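Local coordinates for bifunctional dTDP-4-dehydrorhamnose 3,5-epimerase/dTDP-4-dehydrorhamnose reductase (PDB 4QQR), which epimerises C3' and C5' of dTDP-4-dehydro-6-deoxy-glucose and then reduces the product with NADPH, yielding dTDP-L-rhamnose for plant cell-wall biosynthesis, at residues 12-18 with 59-65; 34-38 with 208-212; 98-102 with 155-161. All blocks are in the same frame, centred on the assembly; numbering follows the deposited sequence.

Interaction 1. Residues 12-18 with 59-65; sequences SFNFLIY and VKPSHVF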
loop_
_atom_site.group_PDB
_atom_site.type_symbol
_atom_site.label_atom_id
_atom_site.label_comp_id
_atom_site.label_asym_id
_atom_site.label_seq_id
_atom_site.Cartn_x
_atom_site.Cartn_y
_atom_site.Cartn_z
ATOM N N SER A 12 -3.626 -34.678 -9.070
ATOM C CA SER A 12 -2.633 -34.150 -8.128
ATOM C C SER A 12 -2.672 -32.620 -8.107
ATOM O O SER A 12 -2.985 -32.017 -7.074
ATOM C CB SER A 12 -1.216 -34.651 -8.481
ATOM O OG SER A 12 -0.272 -34.370 -7.450
ATOM N N PHE A 13 -2.361 -32.010 -9.252
ATOM C CA PHE A 13 -2.303 -30.554 -9.384
ATOM C C PHE A 13 -3.515 -29.958 -10.111
ATOM O O PHE A 13 -4.098 -30.597 -10.988
ATOM C CB PHE A 13 -1.011 -30.140 -10.095
ATOM C CG PHE A 13 0.233 -30.429 -9.299
ATOM C CD1 PHE A 13 0.405 -29.875 -8.037
ATOM C CD2 PHE A 13 1.238 -31.257 -9.813
ATOM C CE1 PHE A 13 1.559 -30.137 -7.292
ATOM C CE2 PHE A 13 2.391 -31.529 -9.075
ATOM C CZ PHE A 13 2.555 -30.967 -7.811
ATOM N N ASN A 14 -3.872 -28.724 -9.752
ATOM C CA ASN A 14 -5.026 -28.033 -10.311
ATOM C C ASN A 14 -4.837 -26.550 -10.114
ATOM O O ASN A 14 -4.963 -26.057 -8.996
ATOM C CB ASN A 14 -6.311 -28.475 -9.593
ATOM C CG ASN A 14 -7.572 -27.863 -10.198
ATOM O OD1 ASN A 14 -7.520 -27.174 -11.220
ATOM N ND2 ASN A 14 -8.716 -28.129 -9.572
ATOM N N PHE A 15 -4.543 -25.821 -11.182
ATOM C CA PHE A 15 -4.149 -24.422 -11.011
ATOM C C PHE A 15 -5.261 -23.448 -11.295
ATOM O O PHE A 15 -5.941 -23.547 -12.322
ATOM C CB PHE A 15 -2.943 -24.058 -11.874
ATOM C CG PHE A 15 -1.695 -24.834 -11.548
ATOM C CD1 PHE A 15 -1.615 -25.611 -10.406
ATOM C CD2 PHE A 15 -0.598 -24.773 -12.385
ATOM C CE1 PHE A 15 -0.465 -26.316 -10.108
ATOM C CE2 PHE A 15 0.555 -25.474 -12.092
ATOM C CZ PHE A 15 0.625 -26.247 -10.955
ATOM N N LEU A 16 -5.445 -22.508 -10.371
ATOM C CA LEU A 16 -6.298 -21.360 -10.619
ATOM C C LEU A 16 -5.388 -20.229 -11.089
ATOM O O LEU A 16 -4.408 -19.896 -10.428
ATOM C CB LEU A 16 -7.083 -20.967 -9.362
ATOM C CG LEU A 16 -8.039 -19.768 -9.479
ATOM C CD1 LEU A 16 -9.099 -19.999 -10.556
ATOM C CD2 LEU A 16 -8.700 -19.445 -8.129
ATOM N N ILE A 17 -5.686 -19.668 -12.256
ATOM C CA ILE A 17 -4.851 -18.620 -12.826
ATOM C C ILE A 17 -5.653 -17.339 -13.026
ATOM O O ILE A 17 -6.782 -17.374 -13.504
ATOM C CB ILE A 17 -4.225 -19.077 -14.159
ATOM C CG1 ILE A 17 -3.381 -20.341 -13.935
ATOM C CG2 ILE A 17 -3.389 -17.961 -14.763
ATOM C CD1 ILE A 17 -2.915 -21.031 -15.218
ATOM N N TYR A 18 -5.075 -16.207 -12.639
ATOM C CA TYR A 18 -5.719 -14.918 -12.876
ATOM C C TYR A 18 -4.985 -14.119 -13.941
ATOM O O TYR A 18 -3.761 -14.031 -13.923
ATOM C CB TYR A 18 -5.902 -14.127 -11.566
ATOM C CG TYR A 18 -7.045 -14.683 -10.746
ATOM C CD1 TYR A 18 -6.822 -15.666 -9.786
ATOM C CD2 TYR A 18 -8.354 -14.270 -10.972
ATOM C CE1 TYR A 18 -7.869 -16.200 -9.050
ATOM C CE2 TYR A 18 -9.409 -14.803 -10.249
ATOM C CZ TYR A 18 -9.159 -15.764 -9.285
ATOM O OH TYR A 18 -10.198 -16.293 -8.558
ATOM N N VAL A 59 -13.410 -24.186 -8.268
ATOM C CA VAL A 59 -12.247 -24.847 -8.889
ATOM C C VAL A 59 -11.553 -25.844 -7.958
ATOM O O VAL A 59 -10.931 -26.814 -8.416
ATOM C CB VAL A 59 -11.209 -23.813 -9.374
ATOM C CG1 VAL A 59 -10.005 -24.486 -10.047
ATOM C CG2 VAL A 59 -11.857 -22.842 -10.331
ATOM N N LYS A 60 -11.673 -25.599 -6.655
ATOM C CA LYS A 60 -10.955 -26.371 -5.648
ATOM C C LYS A 60 -9.480 -26.533 -6.033
ATOM O O LYS A 60 -8.972 -27.662 -6.124
ATOM C CB LYS A 60 -11.625 -27.735 -5.450
ATOM C CG LYS A 60 -13.078 -27.657 -5.007
ATOM C CD LYS A 60 -13.896 -28.837 -5.559
ATOM C CE LYS A 60 -15.335 -28.411 -5.905
ATOM N NZ LYS A 60 -16.363 -29.193 -5.172
ATOM N N PRO A 61 -8.786 -25.407 -6.264
ATOM C CA PRO A 61 -7.433 -25.468 -6.837
ATOM C C PRO A 61 -6.422 -25.991 -5.835
ATOM O O PRO A 61 -6.672 -25.915 -4.640
ATOM C CB PRO A 61 -7.118 -24.001 -7.141
ATOM C CG PRO A 61 -7.865 -23.259 -6.055
ATOM C CD PRO A 61 -9.143 -24.042 -5.839
ATOM N N SER A 62 -5.308 -26.526 -6.314
ATOM C CA SER A 62 -4.226 -26.923 -5.433
ATOM C C SER A 62 -3.263 -25.747 -5.227
ATOM O O SER A 62 -2.583 -25.657 -4.188
ATOM C CB SER A 62 -3.471 -28.127 -6.008
ATOM O OG SER A 62 -2.805 -27.782 -7.208
ATOM N N HIS A 63 -3.186 -24.870 -6.232
ATOM C CA HIS A 63 -2.328 -23.679 -6.192
ATOM C C HIS A 63 -3.006 -22.575 -7.009
ATOM O O HIS A 63 -3.901 -22.858 -7.811
ATOM C CB HIS A 63 -0.926 -23.946 -6.780
ATOM C CG HIS A 63 -0.215 -25.143 -6.208
ATOM N ND1 HIS A 63 -0.652 -26.441 -6.398
ATOM C CD2 HIS A 63 0.930 -25.236 -5.491
ATOM C CE1 HIS A 63 0.177 -27.274 -5.795
ATOM N NE2 HIS A 63 1.148 -26.570 -5.239
ATOM N N VAL A 64 -2.567 -21.327 -6.815
ATOM C CA VAL A 64 -3.171 -20.147 -7.453
ATOM C C VAL A 64 -2.084 -19.277 -8.077
ATOM O O VAL A 64 -1.030 -19.097 -7.502
ATOM C CB VAL A 64 -3.992 -19.282 -6.430
ATOM C CG1 VAL A 64 -4.474 -17.961 -7.062
ATOM C CG2 VAL A 64 -5.162 -20.056 -5.852
ATOM N N PHE A 65 -2.348 -18.736 -9.259
ATOM C CA PHE A 65 -1.371 -17.914 -9.969
ATOM C C PHE A 65 -1.952 -16.544 -10.254
ATOM O O PHE A 65 -3.010 -16.425 -10.862
ATOM C CB PHE A 65 -0.970 -18.584 -11.279
ATOM C CG PHE A 65 -0.117 -19.797 -11.094
ATOM C CD1 PHE A 65 -0.676 -20.991 -10.654
ATOM C CD2 PHE A 65 1.249 -19.751 -11.372
ATOM C CE1 PHE A 65 0.112 -22.116 -10.470
ATOM C CE2 PHE A 65 2.054 -20.879 -11.196
ATOM C CZ PHE A 65 1.483 -22.064 -10.749
#
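Leu-16 and Val-64 pair in parallel where strands 14-18 and 63-65 run side by side in the central sheet of the Rossmann fold. Their short axes lie 4.6 Å apart at the closest. From strand 14-18, the first in the chain, the polypeptide passes through helix 23-34, strand 38-41 and helix 49-59 before strand 63-65 comes to lie beside it.

The backbone ladder is satisfied alternately from each strand. The amide of Leu-16 gives a nearly straight bond to His-63 O (3.0 Å, 174° at the hydrogen). Leu-16 O in turn accepts from Phe-65 N, and Phe-65 O from Tyr-18 N at 2.7 Å. Just before strand 63-65, Ser-62 adds bonds of its own. Ser-62 N binds Asn-14 O at 2.7 Å, and the same oxygen takes a second, weak bond from His-63 N. Ser-62 OG lies between its own backbone N and carbonyl carbon (chi1 66°), a torsion that lets it accept from Asn-14 N at 2.9 Å. That hydroxyl also shares a hydrogen bond with His-63 ND1, in the plane of the imidazole, which helps set the ring's rotation; His-63 NE2 has a weak bond to Asn-214.

On the face bearing Phe-15, Ile-17 and Phe-65, the edge of Phe-15 is turned toward the face of His-63, their planes 73° apart. Phe-65 CE1 lies over one face of Phe-15, while Phe-13 adds its CD1-CE1 side to His-63 CE1. Helix 200-212 covers this aromatic cluster, joined at Phe-15 and Phe-65 by helix 23-34. The other face carries Leu-16, whose CB touches Pro-61 CB and whose CD1 meets Val-59 CG2. Near the beginning of strand 14-18, Asn-14 ND2 makes a weak, strongly bent bond to Val-59 O, 2.8 Å long.

Interaction 2. Residues 34-38 with 208-212; sequences AQGIT and IEMAK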
loop_
_atom_site.group_PDB
_atom_site.type_symbol
_atom_site.label_atom_id
_atom_site.label_comp_id
_atom_site.label_asym_id
_atom_site.label_seq_id
_atom_site.Cartn_x
_atom_site.Cartn_y
_atom_site.Cartn_z
ATOM N N ALA A 34 0.162 -27.971 -22.282
ATOM C CA ALA A 34 1.270 -28.739 -22.829
ATOM C C ALA A 34 1.810 -29.757 -21.834
ATOM O O ALA A 34 2.338 -30.796 -22.244
ATOM C CB ALA A 34 2.375 -27.817 -23.314
ATOM N N GLN A 35 1.671 -29.469 -20.538
ATOM C CA GLN A 35 2.179 -30.377 -19.496
ATOM C C GLN A 35 1.099 -31.280 -18.908
ATOM O O GLN A 35 1.366 -32.034 -17.970
ATOM C CB GLN A 35 2.803 -29.600 -18.334
ATOM C CG GLN A 35 4.177 -29.020 -18.567
ATOM C CD GLN A 35 4.784 -28.507 -17.259
ATOM O OE1 GLN A 35 4.708 -29.176 -16.224
ATOM N NE2 GLN A 35 5.364 -27.309 -17.295
ATOM N N GLY A 36 -0.124 -31.180 -19.418
ATOM C CA GLY A 36 -1.216 -31.974 -18.889
ATOM C C GLY A 36 -1.665 -31.591 -17.482
ATOM O O GLY A 36 -2.101 -32.450 -16.712
ATOM N N ILE A 37 -1.571 -30.309 -17.139
ATOM C CA ILE A 37 -2.057 -29.853 -15.847
ATOM C C ILE A 37 -3.439 -29.207 -15.963
ATOM O O ILE A 37 -3.661 -28.285 -16.766
ATOM C CB ILE A 37 -1.098 -28.832 -15.191
ATOM C CG1 ILE A 37 0.321 -29.391 -15.104
ATOM C CG2 ILE A 37 -1.618 -28.400 -13.806
ATOM C CD1 ILE A 37 1.298 -28.434 -14.446
ATOM N N THR A 38 -4.363 -29.679 -15.141
ATOM C CA THR A 38 -5.669 -29.058 -15.061
ATOM C C THR A 38 -5.545 -27.622 -14.539
ATOM O O THR A 38 -5.024 -27.389 -13.444
ATOM C CB THR A 38 -6.584 -29.872 -14.147
ATOM O OG1 THR A 38 -6.750 -31.183 -14.708
ATOM C CG2 THR A 38 -7.938 -29.188 -13.971
ATOM N N ILE A 208 6.100 -22.593 -12.694
ATOM C CA ILE A 208 5.192 -23.721 -12.439
ATOM C C ILE A 208 5.817 -24.645 -11.383
ATOM O O ILE A 208 5.121 -25.152 -10.490
ATOM C CB ILE A 208 4.863 -24.573 -13.710
ATOM C CG1 ILE A 208 4.294 -23.732 -14.866
ATOM C CG2 ILE A 208 3.918 -25.699 -13.368
ATOM C CD1 ILE A 208 3.170 -22.817 -14.500
ATOM N N GLU A 209 7.133 -24.844 -11.486
ATOM C CA GLU A 209 7.866 -25.759 -10.600
ATOM C C GLU A 209 7.992 -25.225 -9.176
ATOM O O GLU A 209 8.053 -26.005 -8.220
ATOM C CB GLU A 209 9.266 -26.091 -11.161
ATOM C CG GLU A 209 9.229 -26.778 -12.522
ATOM C CD GLU A 209 8.490 -28.118 -12.486
ATOM O OE1 GLU A 209 8.652 -28.843 -11.463
ATOM O OE2 GLU A 209 7.751 -28.430 -13.467
ATOM N N MET A 210 8.040 -23.895 -9.050
ATOM C CA MET A 210 8.153 -23.236 -7.743
ATOM C C MET A 210 6.891 -23.472 -6.953
ATOM O O MET A 210 6.950 -23.786 -5.766
ATOM C CB MET A 210 8.417 -21.742 -7.905
ATOM C CG MET A 210 9.755 -21.446 -8.583
ATOM S SD MET A 210 10.161 -19.692 -8.656
ATOM C CE MET A 210 10.708 -19.399 -6.980
ATOM N N ALA A 211 5.755 -23.332 -7.639
ATOM C CA ALA A 211 4.448 -23.712 -7.110
ATOM C C ALA A 211 4.449 -25.173 -6.653
ATOM O O ALA A 211 4.089 -25.469 -5.512
ATOM C CB ALA A 211 3.365 -23.483 -8.147
ATOM N N LYS A 212 4.855 -26.081 -7.536
ATOM C CA LYS A 212 4.913 -27.492 -7.179
ATOM C C LYS A 212 5.747 -27.738 -5.912
ATOM O O LYS A 212 5.430 -28.626 -5.131
ATOM C CB LYS A 212 5.430 -28.327 -8.349
ATOM C CG LYS A 212 4.422 -28.526 -9.505
ATOM C CD LYS A 212 5.097 -29.187 -10.709
ATOM C CE LYS A 212 4.079 -29.732 -11.700
ATOM N NZ LYS A 212 4.653 -29.979 -13.082
HETATM O O HOH W 1 7.353 -26.581 -15.404
#
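With CG anti to the carbonyl carbon in both (chi1 -76° and -74°), Gln-35 and Lys-212 run out as extended chains and bring their polar ends together. They converge in a weak hydrogen bond from Lys-212 NZ to Gln-35 OE1, 3.2 Å long. The ammonium has a second partner one turn back on its own helix: Glu-209, bent at chi2, brings OE2 to 3.5 Å from Lys-212 NZ, a long salt bridge.

A water completes the network on the other branch of the amide. It accepts from Gln-35 NE2 and donates to Glu-209 OE2 at 2.7 Å. The two branches of the amide are thus linked, by Lys-212 NZ and by the water, to the single oxygen Glu-209 OE2, and the amide and carboxylate planes are only 13° apart. One weak direct bond and one water bridge join the segments, and the nearby ammonium would probably help to keep Glu-209 ionised.

Beside this polar group, Ile-37 CD1 touches Ile-208 CG2 at 3.9 Å as the two side chains pass antiparallel to one another. The same methyl meets Lys-212 NZ tip to tip. Gly-36, with positive phi, closes helix 23-34 in a Schellman motif.

This is a small, largely polar surface contact between the turn that leads from helix 23-34 into strand 38-41 and the end of helix 200-212. Ile-37 also rests on Cys-32 and Phe-15, while Ile-208 touches Leu-28 of helix 23-34, Phe-15 of strand 14-18 and Phe-65 of strand 63-66.

Interaction 3. Residues 98-102 with 155-161; sequences ADICR and LKNYENV. With ZN (zinc ion), chain D.
Ala-98 CB sits over one face of the Tyr-158 ring, 4.0 Å from its centroid, in a CH-pi contact at the tightly packed heart of this helix-to-loop joint. Leu-155 CD2 and Val-161 CG2 also reach that methyl, each at 3.8 Å. Next to it the amide of Asn-160, whose CG lies between the backbone N and carbonyl carbon (chi1 67°), packs against Arg-102 CB through OD1; its ND2 is satisfied by Leu-106 O.

The outer side is looser and more polar. The extended Arg-102 crosses Tyr-158 at about a right angle, with CD 3.9 Å from Tyr-158 CD1. A water joins the two segments here, accepting from Arg-102 NE and Glu-159 N and donating to Asn-157 O. Glu-159 OE2 binds the zinc ion at 2.5 Å and lies 4.1 Å from Arg-102 NE, too far for a salt bridge. Glu-80 of the second subunit binds the same zinc and forms a salt bridge with Arg-102 NH2, placing this outer side in the dimer interface.

The contact joins helix 80-103 to the two successive type I turns between helix 143-155 and strand 161-166, with Ala-98 and Val-161 both resting on Leu-108 of the adjoining strand 107-113.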
loop_
_atom_site.group_PDB
_atom_site.type_symbol
_atom_site.label_atom_id
_atom_site.label_comp_id
_atom_site.label_asym_id
_atom_site.label_seq_id
_atom_site.Cartn_x
_atom_site.Cartn_y
_atom_site.Cartn_z
ATOM N N ALA A 98 -4.336 -12.545 -1.889
ATOM C CA ALA A 98 -3.349 -13.137 -0.980
ATOM C C ALA A 98 -3.989 -13.608 0.324
ATOM O O ALA A 98 -3.630 -14.639 0.870
ATOM C CB ALA A 98 -2.255 -12.138 -0.685
ATOM N N ASP A 99 -4.943 -12.823 0.802
ATOM C CA ASP A 99 -5.611 -13.034 2.075
ATOM C C ASP A 99 -6.412 -14.320 2.060
ATOM O O ASP A 99 -6.254 -15.188 2.918
ATOM C CB ASP A 99 -6.553 -11.854 2.339
ATOM C CG ASP A 99 -7.019 -11.801 3.766
ATOM O OD1 ASP A 99 -8.123 -12.301 4.056
ATOM O OD2 ASP A 99 -6.272 -11.253 4.600
ATOM N N ILE A 100 -7.290 -14.403 1.066
ATOM C CA ILE A 100 -8.144 -15.553 0.848
ATOM C C ILE A 100 -7.315 -16.834 0.642
ATOM O O ILE A 100 -7.643 -17.891 1.196
ATOM C CB ILE A 100 -9.100 -15.277 -0.340
ATOM C CG1 ILE A 100 -10.067 -14.141 0.013
ATOM C CG2 ILE A 100 -9.862 -16.533 -0.752
ATOM C CD1 ILE A 100 -10.897 -13.648 -1.163
ATOM N N CYS A 101 -6.232 -16.740 -0.130
ATOM C CA CYS A 101 -5.358 -17.886 -0.304
ATOM C C CYS A 101 -4.694 -18.281 1.030
ATOM O O CYS A 101 -4.568 -19.468 1.346
ATOM C CB CYS A 101 -4.307 -17.627 -1.385
ATOM S SG CYS A 101 -4.953 -17.441 -3.075
ATOM N N ARG A 102 -4.279 -17.289 1.811
ATOM C CA ARG A 102 -3.613 -17.567 3.071
ATOM C C ARG A 102 -4.562 -18.276 4.032
ATOM O O ARG A 102 -4.218 -19.317 4.594
ATOM C CB ARG A 102 -3.079 -16.280 3.696
ATOM C CG ARG A 102 -2.303 -16.530 4.956
ATOM C CD ARG A 102 -2.024 -15.243 5.687
ATOM N NE ARG A 102 -1.556 -15.498 7.048
ATOM C CZ ARG A 102 -2.350 -15.540 8.111
ATOM N NH1 ARG A 102 -3.651 -15.332 7.978
ATOM N NH2 ARG A 102 -1.840 -15.782 9.307
ATOM N N LEU A 155 3.098 -7.884 0.919
ATOM C CA LEU A 155 3.014 -9.317 0.667
ATOM C C LEU A 155 4.024 -10.131 1.486
ATOM O O LEU A 155 3.854 -11.346 1.644
ATOM C CB LEU A 155 3.137 -9.608 -0.821
ATOM C CG LEU A 155 1.955 -9.098 -1.648
ATOM C CD1 LEU A 155 2.157 -9.365 -3.136
ATOM C CD2 LEU A 155 0.663 -9.722 -1.170
ATOM N N LYS A 156 5.054 -9.465 2.017
ATOM C CA LYS A 156 6.029 -10.110 2.909
ATOM C C LYS A 156 5.343 -10.702 4.145
ATOM O O LYS A 156 5.879 -11.623 4.777
ATOM C CB LYS A 156 7.107 -9.115 3.399
ATOM C CG LYS A 156 8.278 -8.815 2.451
ATOM C CD LYS A 156 9.296 -7.905 3.160
ATOM C CE LYS A 156 10.483 -7.498 2.290
ATOM N NZ LYS A 156 11.711 -8.345 2.537
ATOM N N ASN A 157 4.180 -10.152 4.502
ATOM C CA ASN A 157 3.439 -10.605 5.676
ATOM C C ASN A 157 2.565 -11.826 5.407
ATOM O O ASN A 157 2.032 -12.413 6.357
ATOM C CB ASN A 157 2.573 -9.483 6.246
ATOM C CG ASN A 157 3.375 -8.240 6.592
ATOM O OD1 ASN A 157 4.213 -8.262 7.496
ATOM N ND2 ASN A 157 3.105 -7.139 5.891
ATOM N N TYR A 158 2.406 -12.197 4.129
ATOM C CA TYR A 158 1.649 -13.403 3.757
ATOM C C TYR A 158 2.582 -14.558 3.428
ATOM O O TYR A 158 3.071 -14.660 2.317
ATOM C CB TYR A 158 0.726 -13.157 2.556
ATOM C CG TYR A 158 -0.293 -12.078 2.786
ATOM C CD1 TYR A 158 -1.609 -12.391 3.085
ATOM C CD2 TYR A 158 0.069 -10.736 2.724
ATOM C CE1 TYR A 158 -2.544 -11.396 3.309
ATOM C CE2 TYR A 158 -0.854 -9.735 2.947
ATOM C CZ TYR A 158 -2.160 -10.068 3.234
ATOM O OH TYR A 158 -3.075 -9.063 3.458
ATOM N N GLU A 159 2.788 -15.450 4.387
ATOM C CA GLU A 159 3.756 -16.535 4.259
ATOM C C GLU A 159 3.470 -17.531 3.150
ATOM O O GLU A 159 4.304 -18.400 2.873
ATOM C CB GLU A 159 3.853 -17.302 5.578
ATOM C CG GLU A 159 2.854 -18.432 5.673
ATOM C CD GLU A 159 2.243 -18.573 7.052
ATOM O OE1 GLU A 159 2.992 -18.539 8.056
ATOM O OE2 GLU A 159 1.003 -18.714 7.114
ATOM N N ASN A 160 2.291 -17.437 2.544
ATOM C CA ASN A 160 1.883 -18.382 1.502
ATOM C C ASN A 160 2.151 -17.836 0.092
ATOM O O ASN A 160 1.979 -18.529 -0.903
ATOM C CB ASN A 160 0.396 -18.653 1.646
ATOM C CG ASN A 160 -0.428 -17.426 1.330
ATOM O OD1 ASN A 160 -0.100 -16.313 1.765
ATOM N ND2 ASN A 160 -1.475 -17.604 0.526
ATOM N N VAL A 161 2.546 -16.575 0.024
ATOM C CA VAL A 161 2.718 -15.891 -1.238
ATOM C C VAL A 161 4.164 -15.976 -1.709
ATOM O O VAL A 161 5.108 -15.841 -0.921
ATOM C CB VAL A 161 2.297 -14.414 -1.107
ATOM C CG1 VAL A 161 2.621 -13.616 -2.366
ATOM C CG2 VAL A 161 0.840 -14.332 -0.797
HETATM ZN ZN ZN D . 0.636 -18.768 9.587
HETATM O O HOH W 2 1.451 -15.100 6.787
#

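Overall arrangement
Interactions 1 and 2 adjoin, their centres 10 Å apart. Phe-15 N probably hydrogen-bonds to Thr-38 O at 2.8 Å, and Phe-13 CZ packs on Lys-212 CG at 3.5 Å, so both segments of interaction 2 touch interaction 1. Interaction 3 lies on the other face of the sheet, about 15 Å from interaction 1 between centres, and touches it where Val-64 CG2 meets Cys-101 SG at 3.8 Å. Interactions 2 and 3 do not touch. Tyr-111, which by similarity binds NADPH, has its side chain about 4 Å from that of Phe-65, 5 Å from that of Ile-208 and 10 Å from that of Leu-155. Interaction 3 instead faces the intersubunit zinc.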